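Local coordinates for protein beta-glucuronidase (uncultured Clostridium sp., PDB 6U7J) that catalyses the hydrolysis of beta-glucuronides as a gut microbial family 2 glycoside hydrolase, and probably reactivates estrogens by removing glucuronic acid from their conjugates, at residues Y300-G305 with E588-M593; H549-A554 with D566-G571; D490-H495 with D540-V545; D463-N468 with E496-P501. All blocks are in the same frame, centred on the assembly; numbering follows the deposited sequence.

Contact 1 of 4, residues Y300-G305 with E588-M593; sequences YFKGFG and ERWRKM
Lys302 lies over the indole of Trp590, the two side chains running past each other in opposite directions. Lys302 CB stands 3.7 Å from the centroid of the Trp590 five-membered ring, only 5° off the ring normal. This is a CH-pi contact over the face. The lysine chain then bends at chi3 (-61°), which brings NZ to Trp590 O at 2.9 Å. Met593 N reaches that same oxygen from the opposite face of the carbonyl plane, so a lysine and a backbone amide share it near the helix end. Farther along the indole, Trp590 CH2 lies 3.3 Å from Gly303 O. The outer edge of Trp590 points at the face of Phe304, an offset edge-to-face pair with planes 72° apart. At the other end, Met593 CE packs on Tyr300 CE1 at 3.4 Å. Met593 SD, 5.4 Å from the centroid of the Tyr300 ring and oblique to it, makes a Met-aromatic contact. Glu548 takes bonds from Tyr300 OH, Arg589 NH1 and Trp590 NE1, and so ties both segments to strand 545-551. The contact packs the C-terminal helix 581-592 against barrel strand 297-305. Strand 545-551 runs parallel beside that strand, and helix 319-332 also packs on Phe304 and Trp590.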
# COMPACT_ATOMS: atom_id res chain seq x y z
N TYR B 300 -29.46 17.83 -14.77
CA TYR B 300 -28.01 17.98 -14.86
C TYR B 300 -27.40 16.62 -14.53
O TYR B 300 -27.67 16.06 -13.47
CB TYR B 300 -27.54 19.08 -13.90
CG TYR B 300 -26.07 19.42 -14.03
CD1 TYR B 300 -25.12 18.77 -13.24
CD2 TYR B 300 -25.62 20.36 -14.95
CE1 TYR B 300 -23.77 19.05 -13.36
CE2 TYR B 300 -24.26 20.65 -15.08
CZ TYR B 300 -23.34 19.99 -14.28
OH TYR B 300 -22.00 20.27 -14.38
N PHE B 301 -26.66 16.06 -15.48
CA PHE B 301 -26.05 14.74 -15.28
C PHE B 301 -24.91 14.84 -14.26
O PHE B 301 -23.96 15.62 -14.44
CB PHE B 301 -25.50 14.19 -16.60
CG PHE B 301 -26.56 13.87 -17.64
CD1 PHE B 301 -27.15 14.87 -18.38
CD2 PHE B 301 -26.90 12.55 -17.92
CE1 PHE B 301 -28.10 14.57 -19.34
CE2 PHE B 301 -27.83 12.24 -18.89
CZ PHE B 301 -28.44 13.26 -19.60
N LYS B 302 -25.00 14.04 -13.20
CA LYS B 302 -23.93 13.86 -12.22
C LYS B 302 -23.65 12.37 -12.07
O LYS B 302 -24.52 11.62 -11.60
CB LYS B 302 -24.31 14.46 -10.86
CG LYS B 302 -24.75 15.92 -10.87
CD LYS B 302 -25.28 16.33 -9.50
CE LYS B 302 -26.49 15.48 -9.12
NZ LYS B 302 -26.95 15.76 -7.74
N GLY B 303 -22.45 11.94 -12.43
CA GLY B 303 -22.13 10.53 -12.34
C GLY B 303 -20.83 10.15 -13.02
O GLY B 303 -19.85 10.90 -12.96
N PHE B 304 -20.82 8.99 -13.68
CA PHE B 304 -19.61 8.36 -14.18
C PHE B 304 -19.93 7.55 -15.42
O PHE B 304 -21.01 6.96 -15.54
CB PHE B 304 -18.98 7.36 -13.19
CG PHE B 304 -18.82 7.88 -11.80
CD1 PHE B 304 -19.86 7.78 -10.89
CD2 PHE B 304 -17.61 8.43 -11.40
CE1 PHE B 304 -19.70 8.24 -9.60
CE2 PHE B 304 -17.44 8.91 -10.11
CZ PHE B 304 -18.50 8.81 -9.20
N GLY B 305 -18.95 7.43 -16.30
CA GLY B 305 -18.90 6.24 -17.14
C GLY B 305 -18.37 5.09 -16.28
O GLY B 305 -17.51 5.28 -15.42
N GLU B 588 -19.80 15.94 -1.44
CA GLU B 588 -20.27 17.22 -0.90
C GLU B 588 -20.77 18.14 -2.01
O GLU B 588 -21.77 18.83 -1.84
CB GLU B 588 -19.18 17.91 -0.08
CG GLU B 588 -18.84 17.21 1.24
CD GLU B 588 -20.03 17.13 2.21
OE1 GLU B 588 -20.50 18.20 2.66
OE2 GLU B 588 -20.48 16.00 2.52
N ARG B 589 -20.09 18.16 -3.15
CA ARG B 589 -20.59 18.94 -4.27
C ARG B 589 -21.92 18.37 -4.80
O ARG B 589 -22.93 19.07 -4.85
CB ARG B 589 -19.54 18.99 -5.37
CG ARG B 589 -20.01 19.54 -6.69
CD ARG B 589 -18.86 19.46 -7.66
NE ARG B 589 -19.20 19.78 -9.04
CZ ARG B 589 -19.30 21.02 -9.51
NH1 ARG B 589 -19.60 21.23 -10.79
NH2 ARG B 589 -19.12 22.06 -8.70
N TRP B 590 -21.94 17.09 -5.20
CA TRP B 590 -23.13 16.58 -5.88
C TRP B 590 -24.35 16.53 -4.96
O TRP B 590 -25.47 16.73 -5.42
CB TRP B 590 -22.87 15.18 -6.45
CG TRP B 590 -22.04 15.18 -7.71
CD1 TRP B 590 -21.69 16.26 -8.47
CD2 TRP B 590 -21.45 14.04 -8.34
NE1 TRP B 590 -20.91 15.86 -9.53
CE2 TRP B 590 -20.75 14.50 -9.48
CE3 TRP B 590 -21.44 12.67 -8.05
CZ2 TRP B 590 -20.05 13.64 -10.32
CZ3 TRP B 590 -20.73 11.81 -8.89
CH2 TRP B 590 -20.06 12.30 -10.02
N ARG B 591 -24.15 16.28 -3.66
CA ARG B 591 -25.31 16.26 -2.78
C ARG B 591 -25.90 17.64 -2.55
O ARG B 591 -27.06 17.74 -2.15
CB ARG B 591 -24.95 15.61 -1.44
CG ARG B 591 -24.80 14.09 -1.54
CD ARG B 591 -24.89 13.39 -0.19
NE ARG B 591 -25.39 12.03 -0.36
CZ ARG B 591 -26.65 11.65 -0.12
NH1 ARG B 591 -27.01 10.39 -0.30
NH2 ARG B 591 -27.53 12.54 0.31
N LYS B 592 -25.14 18.71 -2.80
CA LYS B 592 -25.71 20.05 -2.68
C LYS B 592 -26.28 20.58 -3.99
O LYS B 592 -26.94 21.62 -3.97
CB LYS B 592 -24.67 21.04 -2.13
CG LYS B 592 -24.47 20.98 -0.60
CD LYS B 592 -24.09 19.57 -0.09
CE LYS B 592 -23.89 19.49 1.42
NZ LYS B 592 -25.19 19.26 2.12
N MET B 593 -26.05 19.89 -5.11
CA MET B 593 -26.71 20.20 -6.37
C MET B 593 -28.03 19.45 -6.45
O MET B 593 -28.95 19.73 -5.69
CB MET B 593 -25.84 19.84 -7.56
CG MET B 593 -24.48 20.48 -7.56
SD MET B 593 -23.44 19.78 -8.87
CE MET B 593 -24.33 20.38 -10.30

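Contact 2 of 4, residues H549-A554 with D566-G571; sequences HIWAFA and DGNKKG
The backbone turns away from the strand at Ala552, where phi is positive (77°), and the CA atoms of Ala554 and Gly571 come within 3.9 Å. Gly571 has no side chain, and the two chains pass closely here. Gly571 CA also makes a C-H...O contact with Ala552 O at 3.3 Å. No hydrogen bond crosses between the two segments. Trp551, Lys570 and Ala552 share the side-chain packing. Trp551 CG is anti to the backbone N (chi1 176°), and the edge of its indole meets the loop. Lys570 CD lies in the ring plane, 3.8 Å from Trp551 CD1, and the two side chains cross at about a right angle. Asn568 ND2 is at the same edge, 3.8 Å from Trp551 NE1, with its amide turned 80° from the ring. Asn568 OD1 accepts Lys570 N at 2.8 Å in an Asx turn, which holds the amide in place. Asn568 ND2 bonds to Asp177. Lys570 NZ ends in a salt bridge with Asp510. The contact is buried. It lies at the C-terminal end of barrel strand 545-551, which is flanked by strands 297-305 and 502-506. The loop of 566-571 leads on to helix 581-592.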
# COMPACT_ATOMS: atom_id res chain seq x y z
N HIS B 549 -19.41 13.89 -16.02
CA HIS B 549 -19.19 12.48 -15.71
C HIS B 549 -17.70 12.32 -15.47
O HIS B 549 -16.90 12.50 -16.39
CB HIS B 549 -19.69 11.56 -16.83
CG HIS B 549 -21.13 11.15 -16.66
ND1 HIS B 549 -21.69 10.11 -17.38
CD2 HIS B 549 -22.12 11.64 -15.88
CE1 HIS B 549 -22.96 9.97 -17.03
NE2 HIS B 549 -23.24 10.89 -16.12
N ILE B 550 -17.34 12.04 -14.22
CA ILE B 550 -15.95 11.78 -13.87
C ILE B 550 -15.56 10.44 -14.47
O ILE B 550 -16.38 9.51 -14.52
CB ILE B 550 -15.79 11.78 -12.34
CG1 ILE B 550 -15.99 13.19 -11.79
CG2 ILE B 550 -14.41 11.27 -11.94
CD1 ILE B 550 -16.24 13.22 -10.29
N TRP B 551 -14.34 10.32 -14.98
CA TRP B 551 -13.96 9.06 -15.58
C TRP B 551 -13.37 8.12 -14.54
O TRP B 551 -12.46 8.49 -13.79
CB TRP B 551 -12.99 9.17 -16.74
CG TRP B 551 -12.61 7.76 -17.21
CD1 TRP B 551 -11.36 7.20 -17.20
CD2 TRP B 551 -13.50 6.73 -17.69
NE1 TRP B 551 -11.41 5.90 -17.69
CE2 TRP B 551 -12.71 5.60 -18.00
CE3 TRP B 551 -14.88 6.68 -17.94
CZ2 TRP B 551 -13.25 4.42 -18.53
CZ3 TRP B 551 -15.43 5.49 -18.46
CH2 TRP B 551 -14.61 4.39 -18.75
N ALA B 552 -13.89 6.90 -14.60
CA ALA B 552 -13.64 5.76 -13.74
C ALA B 552 -14.41 5.98 -12.45
O ALA B 552 -14.00 6.74 -11.56
CB ALA B 552 -12.15 5.52 -13.56
N PHE B 553 -15.60 5.38 -12.44
CA PHE B 553 -16.26 5.01 -11.21
C PHE B 553 -15.31 4.23 -10.31
O PHE B 553 -15.13 4.57 -9.13
CB PHE B 553 -17.51 4.18 -11.55
CG PHE B 553 -18.24 3.67 -10.36
CD1 PHE B 553 -18.16 2.33 -10.01
CD2 PHE B 553 -19.01 4.53 -9.58
CE1 PHE B 553 -18.83 1.85 -8.89
CE2 PHE B 553 -19.69 4.07 -8.46
CZ PHE B 553 -19.61 2.72 -8.12
N ALA B 554 -14.67 3.19 -10.86
CA ALA B 554 -13.81 2.29 -10.11
C ALA B 554 -12.59 1.92 -10.95
O ALA B 554 -12.67 1.80 -12.18
CB ALA B 554 -14.54 1.00 -9.69
N ASP B 566 -1.07 -1.85 -12.98
CA ASP B 566 -2.07 -2.91 -12.83
C ASP B 566 -3.46 -2.42 -13.24
O ASP B 566 -4.46 -2.65 -12.55
CB ASP B 566 -2.08 -3.48 -11.40
CG ASP B 566 -2.86 -4.80 -11.29
OD1 ASP B 566 -3.03 -5.50 -12.33
OD2 ASP B 566 -3.32 -5.15 -10.18
N GLY B 567 -3.52 -1.73 -14.37
CA GLY B 567 -4.77 -1.28 -14.94
C GLY B 567 -4.95 0.22 -14.85
O GLY B 567 -4.00 0.99 -14.66
N ASN B 568 -6.20 0.64 -14.99
CA ASN B 568 -6.54 2.06 -14.95
C ASN B 568 -6.88 2.44 -13.52
O ASN B 568 -7.77 1.83 -12.90
CB ASN B 568 -7.70 2.36 -15.89
CG ASN B 568 -7.97 3.85 -16.03
OD1 ASN B 568 -8.13 4.55 -15.03
ND2 ASN B 568 -8.01 4.34 -17.26
N LYS B 569 -6.18 3.44 -12.99
CA LYS B 569 -6.32 3.86 -11.60
C LYS B 569 -7.06 5.19 -11.47
O LYS B 569 -6.99 5.83 -10.41
CB LYS B 569 -4.95 3.95 -10.94
CG LYS B 569 -4.30 2.59 -10.61
CD LYS B 569 -5.29 1.70 -9.85
CE LYS B 569 -4.59 0.57 -9.13
NZ LYS B 569 -4.52 -0.63 -10.01
N LYS B 570 -7.79 5.61 -12.51
CA LYS B 570 -8.58 6.84 -12.42
C LYS B 570 -9.87 6.66 -11.63
O LYS B 570 -10.63 7.62 -11.49
CB LYS B 570 -8.93 7.39 -13.81
CG LYS B 570 -7.73 7.71 -14.69
CD LYS B 570 -8.11 8.68 -15.80
CE LYS B 570 -6.90 9.09 -16.61
NZ LYS B 570 -6.24 7.89 -17.17
N GLY B 571 -10.14 5.46 -11.12
CA GLY B 571 -11.31 5.24 -10.28
C GLY B 571 -11.42 6.22 -9.13
O GLY B 571 -10.42 6.58 -8.49

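Contact 3 of 4, residues D490-H495 with D540-V545; sequences DLIKWH and DECDFV
Leu491 O receives the helical bond from His495 N at 3.1 Å, and the rim of the Phe544 ring comes up to the same oxygen, with Phe544 CZ 3.3 Å away. The approach to the Phe544 ring is oblique. Phe544 then stacks on His495. The rings are nearly parallel, with planes 3° apart, and are offset, with centroids 4.2 Å apart. Each CB sits over the other ring: His495 CB is 3.5 Å from the Phe544 centroid, and Phe544 CB is 3.7 Å from the His495 centroid. Phe544 CG lies between the backbone N and the carbonyl carbon (chi1 54°), a crowded position that swings the ring toward the helix. The opposite face of Phe544 is covered by Cys542 CB. His495 ND1 bonds to Lys500 O, which helps to fix the rotation of the imidazole. The segments belong to the TIM barrel. Helix 480-498 is on its outside, and 542-545 is a type I beta turn that leads from helix 525-540 into strand 545-551. Leu491 CD1 packs on Cys542 SG at 3.7 Å and on Val545 CG2 at 4.1 Å. Ile492 CG1 touches the Phe544 CZ corner from the next helical position. On another side of the helix, Asp490 OD2 takes Trp494 NE1 at 2.8 Å and also a salt bridge from Arg469. Leu491 reaches on to Val502 and Val504 of strand 502-506, and to Met539 of helix 525-540.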
# COMPACT_ATOMS: atom_id res chain seq x y z
N ASP B 490 -11.91 25.59 -23.80
CA ASP B 490 -12.34 24.53 -24.71
C ASP B 490 -13.85 24.38 -24.70
O ASP B 490 -14.47 24.26 -25.75
CB ASP B 490 -11.65 23.21 -24.33
CG ASP B 490 -11.63 22.22 -25.49
OD1 ASP B 490 -11.04 22.54 -26.54
OD2 ASP B 490 -12.22 21.13 -25.34
N LEU B 491 -14.46 24.41 -23.51
CA LEU B 491 -15.91 24.32 -23.41
C LEU B 491 -16.59 25.36 -24.27
O LEU B 491 -17.57 25.07 -24.97
CB LEU B 491 -16.35 24.50 -21.95
CG LEU B 491 -16.10 23.34 -20.99
CD1 LEU B 491 -16.51 23.76 -19.59
CD2 LEU B 491 -16.90 22.12 -21.46
N ILE B 492 -16.09 26.60 -24.24
CA ILE B 492 -16.76 27.68 -24.95
C ILE B 492 -16.60 27.50 -26.46
O ILE B 492 -17.54 27.78 -27.22
CB ILE B 492 -16.24 29.04 -24.46
CG1 ILE B 492 -16.66 29.27 -23.00
CG2 ILE B 492 -16.78 30.17 -25.32
CD1 ILE B 492 -16.03 30.50 -22.37
N LYS B 493 -15.44 27.01 -26.91
CA LYS B 493 -15.26 26.73 -28.33
C LYS B 493 -16.22 25.64 -28.83
O LYS B 493 -16.77 25.75 -29.93
CB LYS B 493 -13.80 26.33 -28.61
CG LYS B 493 -12.82 27.47 -28.33
CD LYS B 493 -11.46 27.29 -28.99
CE LYS B 493 -10.74 26.06 -28.47
NZ LYS B 493 -9.29 26.07 -28.81
N TRP B 494 -16.46 24.60 -28.02
CA TRP B 494 -17.39 23.55 -28.43
C TRP B 494 -18.82 24.09 -28.53
O TRP B 494 -19.59 23.71 -29.43
CB TRP B 494 -17.34 22.36 -27.46
CG TRP B 494 -16.14 21.45 -27.61
CD1 TRP B 494 -15.03 21.44 -26.82
CD2 TRP B 494 -15.95 20.43 -28.60
NE1 TRP B 494 -14.15 20.47 -27.26
CE2 TRP B 494 -14.70 19.84 -28.35
CE3 TRP B 494 -16.72 19.96 -29.67
CZ2 TRP B 494 -14.19 18.81 -29.13
CZ3 TRP B 494 -16.22 18.93 -30.45
CH2 TRP B 494 -14.96 18.37 -30.18
N HIS B 495 -19.20 24.97 -27.61
CA HIS B 495 -20.55 25.52 -27.67
C HIS B 495 -20.72 26.47 -28.84
O HIS B 495 -21.74 26.45 -29.53
CB HIS B 495 -20.88 26.25 -26.37
CG HIS B 495 -22.26 26.82 -26.34
ND1 HIS B 495 -23.38 26.04 -26.52
CD2 HIS B 495 -22.70 28.08 -26.15
CE1 HIS B 495 -24.46 26.80 -26.44
NE2 HIS B 495 -24.07 28.05 -26.21
N ASP B 540 -18.65 25.17 -14.01
CA ASP B 540 -19.57 26.00 -13.25
C ASP B 540 -19.70 27.41 -13.83
O ASP B 540 -20.69 28.09 -13.54
CB ASP B 540 -19.12 26.06 -11.79
CG ASP B 540 -19.49 24.80 -11.03
OD1 ASP B 540 -20.31 24.01 -11.56
OD2 ASP B 540 -18.97 24.61 -9.91
N GLU B 541 -18.75 27.85 -14.65
CA GLU B 541 -18.83 29.16 -15.28
C GLU B 541 -19.44 29.12 -16.68
O GLU B 541 -19.45 30.14 -17.37
CB GLU B 541 -17.43 29.79 -15.34
CG GLU B 541 -16.92 30.13 -13.97
CD GLU B 541 -15.59 30.87 -13.97
OE1 GLU B 541 -15.09 31.24 -15.06
OE2 GLU B 541 -15.05 31.06 -12.86
N CYS B 542 -19.96 27.97 -17.12
CA CYS B 542 -20.54 27.80 -18.44
C CYS B 542 -22.00 27.39 -18.30
O CYS B 542 -22.29 26.30 -17.78
CB CYS B 542 -19.78 26.75 -19.25
SG CYS B 542 -18.05 27.17 -19.56
N ASP B 543 -22.91 28.23 -18.77
CA ASP B 543 -24.34 27.97 -18.60
C ASP B 543 -24.89 26.92 -19.57
O ASP B 543 -26.05 26.52 -19.43
CB ASP B 543 -25.16 29.27 -18.74
CG ASP B 543 -25.09 29.90 -20.14
OD1 ASP B 543 -24.30 29.46 -21.00
OD2 ASP B 543 -25.85 30.86 -20.38
N PHE B 544 -24.09 26.47 -20.53
CA PHE B 544 -24.53 25.50 -21.52
C PHE B 544 -24.11 24.07 -21.18
O PHE B 544 -24.37 23.15 -21.96
CB PHE B 544 -23.98 25.89 -22.89
CG PHE B 544 -22.50 26.08 -22.90
CD1 PHE B 544 -21.66 24.99 -23.09
CD2 PHE B 544 -21.95 27.33 -22.69
CE1 PHE B 544 -20.28 25.15 -23.08
CE2 PHE B 544 -20.56 27.49 -22.68
CZ PHE B 544 -19.73 26.40 -22.89
N VAL B 545 -23.48 23.86 -20.03
CA VAL B 545 -23.01 22.53 -19.64
C VAL B 545 -24.14 21.82 -18.90
O VAL B 545 -24.64 22.33 -17.90
CB VAL B 545 -21.73 22.64 -18.80
CG1 VAL B 545 -21.48 21.36 -18.03
CG2 VAL B 545 -20.55 22.96 -19.70

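Contact 4 of 4, residues D463-N468 with E496-P501; sequences DVVCIN and EKYGKP
Tyr498 begins the contact at the end of helix 480-498, where its CB lies 4.1 Å from Val465 CG2. The methyl meets the tyrosine ring obliquely. One face of the ring is covered by CG of the preceding Lys497, whose NZ bonds to Tyr498 OH at 3.1 Å and also to Val453 O and Asp456 O. Gly499 has positive phi (72°) and takes the chain out of the helix. Lys500 comes next, and its side chain crosses Val465 at about a right angle. Lys500 CB and CD each sit 4.0 Å from Val465 CG2, while Lys500 CG lies beside Asp463 O. The chain stays extended until it bends at chi4, and NZ ends at Phe462 O, one residue before the other segment. Asp463 does not pair with this lysine. Its carboxylate forms a salt bridge with Arg437. Pro501 closes the walk. Its O accepts Val465 N at 3.0 Å, with an N-H...O angle of 163°. Val464 CG1 touches the same oxygen at 3.6 Å. Pro501 CD packs against Asp463 O. Beyond it, the chain pairs in parallel as strand 502-506 beside 465-468, with Val465 also bonded to Ile503. The two strands and the helix form a beta-alpha-beta unit of the barrel. The one hydrogen bond between the segments, Val465 N to Pro501 O, belongs to the parallel pairing that Val465 and Ile503 continue. The aliphatic part of Lys500 and the CB of Tyr498 cover Val465, while the lysine's charged end goes to a backbone carbonyl.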
# COMPACT_ATOMS: atom_id res chain seq x y z
N ASP B 463 -27.49 15.50 -30.92
CA ASP B 463 -28.35 16.38 -30.15
C ASP B 463 -27.64 16.95 -28.93
O ASP B 463 -28.00 18.04 -28.46
CB ASP B 463 -29.61 15.64 -29.74
CG ASP B 463 -30.33 15.01 -30.94
OD1 ASP B 463 -30.70 15.77 -31.87
OD2 ASP B 463 -30.49 13.77 -30.99
N VAL B 464 -26.66 16.23 -28.39
CA VAL B 464 -25.82 16.71 -27.30
C VAL B 464 -24.37 16.51 -27.71
O VAL B 464 -24.04 15.50 -28.34
CB VAL B 464 -26.13 15.97 -25.98
CG1 VAL B 464 -25.13 16.36 -24.88
CG2 VAL B 464 -27.55 16.25 -25.53
N VAL B 465 -23.52 17.47 -27.37
CA VAL B 465 -22.08 17.34 -27.60
C VAL B 465 -21.43 16.81 -26.33
O VAL B 465 -21.63 17.37 -25.24
CB VAL B 465 -21.46 18.68 -28.04
CG1 VAL B 465 -19.94 18.57 -28.07
CG2 VAL B 465 -22.00 19.09 -29.39
N CYS B 466 -20.64 15.75 -26.47
CA CYS B 466 -20.02 15.05 -25.36
C CYS B 466 -18.51 15.05 -25.59
O CYS B 466 -18.06 14.59 -26.65
CB CYS B 466 -20.55 13.62 -25.27
SG CYS B 466 -22.25 13.51 -24.66
N ILE B 467 -17.74 15.58 -24.65
CA ILE B 467 -16.30 15.68 -24.82
C ILE B 467 -15.58 14.98 -23.67
O ILE B 467 -15.99 15.06 -22.50
CB ILE B 467 -15.82 17.15 -24.94
CG1 ILE B 467 -16.00 17.91 -23.62
CG2 ILE B 467 -16.59 17.85 -26.07
CD1 ILE B 467 -15.44 19.32 -23.65
N ASN B 468 -14.52 14.26 -24.02
CA ASN B 468 -13.62 13.61 -23.08
C ASN B 468 -12.37 14.48 -22.96
O ASN B 468 -11.63 14.64 -23.94
CB ASN B 468 -13.25 12.20 -23.55
CG ASN B 468 -14.43 11.23 -23.49
OD1 ASN B 468 -15.51 11.56 -23.00
ND2 ASN B 468 -14.21 10.01 -23.99
N GLU B 496 -19.71 27.31 -29.09
CA GLU B 496 -19.81 28.26 -30.19
C GLU B 496 -19.87 27.53 -31.53
O GLU B 496 -20.60 27.94 -32.43
CB GLU B 496 -18.65 29.25 -30.14
CG GLU B 496 -18.91 30.44 -29.21
CD GLU B 496 -17.69 31.31 -28.99
OE1 GLU B 496 -16.58 30.91 -29.41
OE2 GLU B 496 -17.83 32.40 -28.37
N LYS B 497 -19.13 26.42 -31.66
CA LYS B 497 -19.03 25.75 -32.96
C LYS B 497 -20.32 25.02 -33.33
O LYS B 497 -20.68 24.97 -34.52
CB LYS B 497 -17.85 24.79 -32.97
CG LYS B 497 -17.77 23.94 -34.23
CD LYS B 497 -16.39 23.31 -34.47
CE LYS B 497 -16.33 22.73 -35.88
NZ LYS B 497 -15.38 21.60 -36.00
N TYR B 498 -21.02 24.45 -32.35
CA TYR B 498 -22.17 23.59 -32.63
C TYR B 498 -23.48 24.05 -32.02
O TYR B 498 -24.53 23.57 -32.45
CB TYR B 498 -21.90 22.14 -32.17
CG TYR B 498 -20.75 21.48 -32.88
CD1 TYR B 498 -20.89 21.00 -34.17
CD2 TYR B 498 -19.51 21.34 -32.26
CE1 TYR B 498 -19.84 20.41 -34.84
CE2 TYR B 498 -18.45 20.74 -32.92
CZ TYR B 498 -18.63 20.26 -34.21
OH TYR B 498 -17.58 19.67 -34.88
N GLY B 499 -23.45 24.93 -31.02
CA GLY B 499 -24.69 25.49 -30.53
C GLY B 499 -25.55 24.55 -29.73
O GLY B 499 -26.75 24.79 -29.60
N LYS B 500 -24.98 23.49 -29.17
CA LYS B 500 -25.71 22.47 -28.44
C LYS B 500 -25.27 22.43 -26.98
O LYS B 500 -24.18 22.92 -26.64
CB LYS B 500 -25.49 21.10 -29.10
CG LYS B 500 -26.15 20.96 -30.48
CD LYS B 500 -25.50 19.85 -31.27
CE LYS B 500 -25.73 20.01 -32.78
NZ LYS B 500 -27.15 19.78 -33.12
N PRO B 501 -26.09 21.87 -26.09
CA PRO B 501 -25.62 21.61 -24.72
C PRO B 501 -24.44 20.64 -24.72
O PRO B 501 -24.30 19.81 -25.62
CB PRO B 501 -26.84 21.01 -24.02
CG PRO B 501 -28.00 21.28 -24.91
CD PRO B 501 -27.47 21.41 -26.30

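All four contacts belong to the TIM barrel domain. Contact 2 is the most thoroughly buried, and contact 3 is also largely buried. Contacts 1 and 4 are only partly buried; in each the charged end of a lysine bonds to a backbone carbonyl, whereas the buried lysine of contact 2 ends in a salt bridge. Contacts 1 and 2 meet along neighbouring strands 297-305 and 545-551, where Gly303 O probably bonds to Ile550 N. Contacts 3 and 4 share helix 480-498 and lie about 9 Å apart between centres. Contact 1 reaches contact 3 through a salt bridge between Arg589 and Asp540. Contact 3 rests on stacked rings, contact 4 on a strand-type backbone bond.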